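Local structure of uncharacterized protein HI_0666 (7CZO) at residues K9-Y13 and G14-G18; F29-N32 and P33-G37; M84-F87 and L88-G92. The protein probably serves as a separately encoded N-terminal domain of the HipA toxin within the three-component HipBA toxin-antitoxin system of Haemophilus influenzae. All blocks are in the same frame, centred on the assembly; numbering follows the deposited sequence.

Interaction 1 (K9-Y13 and G14-G18); sequences KVFLY and GEFIG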
# COMPACT_ATOMS: atom_id res chain seq x y z
N LYS A 9 -4.21 4.88 -4.77
CA LYS A 9 -3.43 5.02 -6.00
C LYS A 9 -1.95 5.08 -5.60
O LYS A 9 -1.57 5.74 -4.64
CB LYS A 9 -3.78 6.32 -6.74
CG LYS A 9 -4.90 6.25 -7.76
CD LYS A 9 -5.40 7.68 -8.07
CE LYS A 9 -5.62 7.95 -9.56
NZ LYS A 9 -4.96 9.20 -10.06
N VAL A 10 -1.12 4.40 -6.38
CA VAL A 10 0.28 4.25 -6.07
C VAL A 10 1.11 4.95 -7.10
O VAL A 10 1.03 4.65 -8.29
CB VAL A 10 0.65 2.76 -6.06
CG1 VAL A 10 2.17 2.57 -6.08
CG2 VAL A 10 -0.00 2.08 -4.84
N PHE A 11 1.93 5.88 -6.62
CA PHE A 11 2.83 6.67 -7.45
C PHE A 11 4.28 6.30 -7.11
O PHE A 11 4.59 6.06 -5.95
CB PHE A 11 2.61 8.16 -7.17
CG PHE A 11 1.28 8.67 -7.60
CD1 PHE A 11 0.18 8.59 -6.77
CD2 PHE A 11 1.11 9.25 -8.85
CE1 PHE A 11 -1.07 9.08 -7.16
CE2 PHE A 11 -0.12 9.75 -9.26
CZ PHE A 11 -1.21 9.66 -8.40
N LEU A 12 5.14 6.24 -8.13
CA LEU A 12 6.60 6.00 -8.02
C LEU A 12 7.39 7.06 -8.86
O LEU A 12 7.05 7.33 -10.03
CB LEU A 12 6.90 4.62 -8.53
CG LEU A 12 8.29 4.07 -8.34
CD1 LEU A 12 8.75 4.14 -6.90
CD2 LEU A 12 8.29 2.62 -8.83
N TYR A 13 8.36 7.72 -8.25
CA TYR A 13 9.02 8.88 -8.86
C TYR A 13 8.07 9.77 -9.66
O TYR A 13 8.43 10.19 -10.77
CB TYR A 13 10.17 8.45 -9.79
CG TYR A 13 11.09 7.42 -9.18
CD1 TYR A 13 11.91 7.71 -8.11
CD2 TYR A 13 11.13 6.17 -9.68
CE1 TYR A 13 12.75 6.74 -7.59
CE2 TYR A 13 11.93 5.20 -9.15
CZ TYR A 13 12.75 5.48 -8.11
OH TYR A 13 13.53 4.43 -7.59
N GLY A 14 6.89 10.06 -9.11
CA GLY A 14 5.98 11.06 -9.69
C GLY A 14 4.86 10.48 -10.55
O GLY A 14 3.86 11.15 -10.79
N GLU A 15 5.02 9.24 -11.01
CA GLU A 15 4.10 8.64 -11.97
C GLU A 15 3.19 7.58 -11.33
O GLU A 15 3.68 6.67 -10.67
CB GLU A 15 4.90 7.96 -13.10
CG GLU A 15 6.01 8.80 -13.72
CD GLU A 15 5.50 10.06 -14.42
OE1 GLU A 15 4.49 9.98 -15.17
OE2 GLU A 15 6.12 11.12 -14.22
N PHE A 16 1.89 7.72 -11.56
CA PHE A 16 0.89 6.72 -11.21
C PHE A 16 1.27 5.41 -11.85
O PHE A 16 1.37 5.35 -13.07
CB PHE A 16 -0.48 7.16 -11.75
CG PHE A 16 -1.59 6.20 -11.48
CD1 PHE A 16 -1.64 5.44 -10.31
CD2 PHE A 16 -2.63 6.09 -12.37
CE1 PHE A 16 -2.69 4.57 -10.07
CE2 PHE A 16 -3.70 5.22 -12.13
CZ PHE A 16 -3.73 4.47 -10.97
N ILE A 17 1.51 4.38 -11.03
CA ILE A 17 1.88 3.06 -11.55
C ILE A 17 0.87 1.94 -11.24
O ILE A 17 0.97 0.86 -11.83
CB ILE A 17 3.26 2.61 -11.03
CG1 ILE A 17 3.18 2.27 -9.55
CG2 ILE A 17 4.28 3.70 -11.23
CD1 ILE A 17 4.48 1.75 -8.96
N GLY A 18 -0.08 2.15 -10.31
CA GLY A 18 -1.02 1.07 -9.96
C GLY A 18 -1.86 1.30 -8.72
O GLY A 18 -1.95 2.42 -8.25

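Interaction 2 (F29-N32 and P33-G37); sequences FSYN and PDYQG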
# COMPACT_ATOMS: atom_id res chain seq x y z
N PHE A 29 -2.21 -5.71 -4.76
CA PHE A 29 -1.47 -4.76 -5.55
C PHE A 29 -1.59 -5.15 -7.00
O PHE A 29 -1.47 -6.33 -7.31
CB PHE A 29 0.01 -4.72 -5.15
CG PHE A 29 0.82 -3.83 -6.05
CD1 PHE A 29 0.47 -2.48 -6.20
CD2 PHE A 29 1.88 -4.33 -6.77
CE1 PHE A 29 1.17 -1.64 -7.05
CE2 PHE A 29 2.58 -3.50 -7.62
CZ PHE A 29 2.22 -2.16 -7.76
N SER A 30 -1.77 -4.16 -7.87
CA SER A 30 -1.78 -4.39 -9.31
C SER A 30 -1.20 -3.20 -10.08
O SER A 30 -1.44 -2.05 -9.72
CB SER A 30 -3.20 -4.64 -9.81
OG SER A 30 -4.03 -3.49 -9.63
N TYR A 31 -0.43 -3.49 -11.12
CA TYR A 31 0.19 -2.46 -11.97
C TYR A 31 -0.80 -1.96 -13.02
O TYR A 31 -1.47 -2.75 -13.64
CB TYR A 31 1.41 -3.04 -12.73
CG TYR A 31 2.68 -3.20 -11.93
CD1 TYR A 31 3.38 -2.09 -11.51
CD2 TYR A 31 3.18 -4.45 -11.63
CE1 TYR A 31 4.55 -2.21 -10.80
CE2 TYR A 31 4.34 -4.60 -10.88
CZ TYR A 31 5.02 -3.47 -10.48
OH TYR A 31 6.20 -3.55 -9.76
N ASN A 32 -0.87 -0.68 -13.26
CA ASN A 32 -1.58 -0.19 -14.45
C ASN A 32 -1.22 -0.96 -15.73
O ASN A 32 -0.09 -1.41 -15.92
CB ASN A 32 -1.34 1.30 -14.64
CG ASN A 32 -2.13 2.13 -13.66
OD1 ASN A 32 -3.10 1.64 -13.07
ND2 ASN A 32 -1.73 3.38 -13.46
N PRO A 33 -2.21 -1.14 -16.62
CA PRO A 33 -1.96 -1.98 -17.80
C PRO A 33 -0.95 -1.38 -18.77
O PRO A 33 -0.26 -2.12 -19.47
CB PRO A 33 -3.33 -2.10 -18.45
CG PRO A 33 -4.29 -1.34 -17.58
CD PRO A 33 -3.51 -0.46 -16.67
N ASP A 34 -0.87 -0.04 -18.83
CA ASP A 34 0.10 0.63 -19.70
C ASP A 34 1.38 0.97 -18.99
O ASP A 34 2.15 1.78 -19.51
CB ASP A 34 -0.41 1.98 -20.21
CG ASP A 34 -1.83 1.95 -20.62
OD1 ASP A 34 -2.14 1.23 -21.59
OD2 ASP A 34 -2.60 2.67 -19.95
N TYR A 35 1.58 0.45 -17.78
CA TYR A 35 2.81 0.70 -17.06
C TYR A 35 3.77 -0.35 -17.48
O TYR A 35 3.71 -1.51 -17.04
CB TYR A 35 2.63 0.72 -15.55
CG TYR A 35 3.90 1.13 -14.83
CD1 TYR A 35 4.26 2.48 -14.74
CD2 TYR A 35 4.74 0.18 -14.23
CE1 TYR A 35 5.41 2.88 -14.07
CE2 TYR A 35 5.90 0.57 -13.57
CZ TYR A 35 6.23 1.93 -13.48
OH TYR A 35 7.40 2.35 -12.84
N GLN A 36 4.60 0.05 -18.43
CA GLN A 36 5.88 -0.54 -18.63
C GLN A 36 6.73 0.56 -18.02
O GLN A 36 6.47 1.75 -18.25
CB GLN A 36 6.15 -0.77 -20.12
CG GLN A 36 7.21 -1.83 -20.38
CD GLN A 36 8.66 -1.32 -20.27
OE1 GLN A 36 8.92 -0.21 -19.79
NE2 GLN A 36 9.60 -2.13 -20.74
N GLY A 37 7.72 0.16 -17.23
CA GLY A 37 8.44 1.10 -16.40
C GLY A 37 9.20 0.32 -15.34
O GLY A 37 9.18 -0.93 -15.33

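Interaction 3 (M84-F87 and L88-G92); sequences MFRF and LLNNG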
# COMPACT_ATOMS: atom_id res chain seq x y z
N MET A 84 -1.62 -0.84 9.59
CA MET A 84 -0.54 -0.51 8.68
C MET A 84 -1.00 -0.02 7.32
O MET A 84 -0.51 1.00 6.85
CB MET A 84 0.41 -1.70 8.57
CG MET A 84 1.24 -1.71 9.83
SD MET A 84 2.46 -2.97 9.95
CE MET A 84 3.45 -2.80 8.48
N PHE A 85 -1.97 -0.69 6.72
CA PHE A 85 -2.54 -0.23 5.46
C PHE A 85 -3.19 1.12 5.68
O PHE A 85 -3.19 1.95 4.80
CB PHE A 85 -3.58 -1.23 4.91
CG PHE A 85 -4.18 -0.81 3.58
CD1 PHE A 85 -3.43 -0.85 2.42
CD2 PHE A 85 -5.48 -0.37 3.50
CE1 PHE A 85 -3.96 -0.46 1.21
CE2 PHE A 85 -6.01 0.01 2.27
CZ PHE A 85 -5.26 -0.04 1.12
N ARG A 86 -3.74 1.34 6.87
CA ARG A 86 -4.36 2.64 7.12
C ARG A 86 -3.25 3.72 7.19
O ARG A 86 -3.38 4.79 6.62
CB ARG A 86 -5.18 2.61 8.41
CG ARG A 86 -6.36 3.57 8.45
CD ARG A 86 -7.13 3.53 9.78
NE ARG A 86 -7.04 2.25 10.51
CZ ARG A 86 -7.63 1.10 10.16
NH1 ARG A 86 -8.37 1.01 9.05
NH2 ARG A 86 -7.45 0.01 10.90
N PHE A 87 -2.14 3.42 7.84
CA PHE A 87 -1.06 4.36 7.95
C PHE A 87 -0.56 4.69 6.55
O PHE A 87 -0.47 5.86 6.17
CB PHE A 87 0.07 3.79 8.76
CG PHE A 87 1.28 4.63 8.72
CD1 PHE A 87 1.53 5.54 9.72
CD2 PHE A 87 2.17 4.53 7.67
CE1 PHE A 87 2.66 6.35 9.67
CE2 PHE A 87 3.30 5.33 7.61
CZ PHE A 87 3.54 6.24 8.61
N LEU A 88 -0.30 3.66 5.76
CA LEU A 88 0.09 3.91 4.37
C LEU A 88 -0.85 4.90 3.70
O LEU A 88 -0.38 5.82 3.04
CB LEU A 88 0.21 2.61 3.54
CG LEU A 88 1.36 1.76 4.10
CD1 LEU A 88 1.42 0.42 3.39
CD2 LEU A 88 2.68 2.51 4.02
N LEU A 89 -2.15 4.74 3.92
CA LEU A 89 -3.14 5.62 3.29
C LEU A 89 -3.16 7.01 3.89
O LEU A 89 -3.29 7.98 3.17
CB LEU A 89 -4.52 5.02 3.39
CG LEU A 89 -4.82 3.82 2.50
CD1 LEU A 89 -6.23 3.31 2.84
CD2 LEU A 89 -4.75 4.23 1.05
N ASN A 90 -3.00 7.11 5.21
CA ASN A 90 -2.97 8.43 5.84
C ASN A 90 -1.72 9.23 5.68
O ASN A 90 -1.77 10.42 5.92
CB ASN A 90 -3.21 8.31 7.33
CG ASN A 90 -4.57 7.74 7.65
OD1 ASN A 90 -5.53 7.92 6.87
ND2 ASN A 90 -4.66 7.01 8.78
N ASN A 91 -0.59 8.63 5.31
CA ASN A 91 0.59 9.45 5.07
C ASN A 91 1.79 8.85 4.38
O ASN A 91 2.83 8.79 5.00
CB ASN A 91 1.07 10.10 6.40
CG ASN A 91 0.88 9.23 7.60
OD1 ASN A 91 0.80 8.03 7.51
ND2 ASN A 91 0.84 9.85 8.74
N GLY A 92 1.74 8.53 3.09
CA GLY A 92 0.78 9.01 2.12
C GLY A 92 1.54 9.75 1.00
O GLY A 92 2.18 9.14 0.16

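Interaction 1 (K9-Y13 and G14-G18)
K9 arches over one face of the F16 ring. Its CG meets F16 CE1 at 3.6 Å. The chain then bends at its last two torsions, bringing CE over the face. NZ ends 4.7 Å from the ring centroid, a cation-pi contact. F16 can receive it because its CG is anti to the backbone N (chi1 179°), which sends the ring along the strands toward K9. F11 lies on the same face of the hairpin. Its CE2 touches F16 CB at 3.6 Å, and the two rings are oblique, with planes at 43°. V10 and L12 occupy the other face. There I17 lays CG1 against V10 CG1 at 3.6 Å and CD1 against L12 CB at 3.8 Å. In the backbone, V10 O accepts I17 N at 2.8 Å and, weakly, G18 N, so I17 and G18 form a classic beta bulge opposite V10. L12 and E15 pair through both N-to-O bonds and close a type I' turn over Y13 and G14. The chemistry is therefore divided: aromatic and cation-pi contacts bind one face, aliphatic contacts the other, and the backbone bonds hold the two strands in register on either side of the bulge.

Interaction 2 (F29-N32 and P33-G37)
Y35 folds back against N32 and sets its ring beside that of Y31. Y35 CB lies 3.5 Å from N32 O and 4.1 Å from N32 CB. Its CG is anti to the backbone N (chi1 -174°), which turns the ring back toward the end of strand 27-31. From there CD2 reaches Y31 CD1 at 3.8 Å. One bond further out, CE2 comes to 4.2 Å from Y31 CE1. CE1, at the other rim, packs on I17 of the neighbouring strand. G37 CA lies 3.7 Å above one ring face, offset toward the rim. The tip, OH, is hydrogen-bonded to I38 O, which ties the ring to the backbone just after the turn. The planes of the two tyrosine rings are only 4° apart, but the rings are slid past each other and barely overlap. They meet along their CD and CE atoms. Y31 has its own anchors: its OH bonds with F44 O and L40 N, and F29 CE2 sits over the centre of its ring. The backbone closes the bend with one bond, from Y35 N to N32 O at 3.1 Å. This is a type I beta turn from N32 to Y35, with P33 in its second position, where the fixed proline phi suits the turn. It ends strand 27-31 and leads the chain into the loop before strand 51-53.

Interaction 3 (M84-F87 and L88-G92)
N90 N donates to R86 O at 2.7 Å, one of four successive i-to-i+4 backbone bonds that define this part of the alpha helix 82-91. L88 N donates to M84 O at 2.9 Å, L89 N to F85 O at 3.1 Å and N91 N to F87 O at 2.9 Å. G92 has positive phi and follows a peptide bond modelled as cis, and its backbone is hydrogen-bonded to that of Q100. This bond ties the C-terminal end of the helix region to strand 98-102, an outermost strand of the sheet.

R86 and N90 run side by side on the outer surface and point the same way. The R86 chain leaves extended, with CG anti to the backbone N, and bends at chi3. This takes the guanidinium back to D83, where NH2 forms a salt bridge. D80 is a longer and weaker partner of the same nitrogen. R86 CG passes N90 ND2 at 3.9 Å, while the guanidinium and amide planes are turned 48° apart.

F87 points to another side of the helix. Its ring meets W68 and packs on P65. The N91 side chain approaches one face of this ring, but its amide orientation is doubtful. L88 packs on F60 of helix 58-62. Its CG lies 3.4 Å from M84 O. F85 and L89 both pack on R6, and F85 also lies on L20 and E22 of strand 15-22. F85 and L89 are one helical turn apart and their side chains cross at a slant. L89 CG sits over one face of the F85 ring in a CH-pi contact, 4.2 Å from the centroid, and L89 CD1 reaches F85 CE2 at 3.4 Å.

In the fold
From the N terminus, interaction 1 comes first and closes the hairpin of strands 7-12 and 15-22. Interaction 2 follows and closes the turn after strand 27-31, the next strand in the sheet. The two touch directly: I17 O and N32 N are 2.8 Å apart, a probable hydrogen bond, and F16 packs on N32. Interaction 3 comes much later and closes one turn of helix 82-91. It touches neither of the others; its nearest atoms are about 6 Å from interaction 1 and about 8 Å from interaction 2. Interactions 2 and 3 lie on opposite sides of the chain's centre. The three contacts follow in series, without nesting or crossing. The helix leans on hairpin strand 15-22.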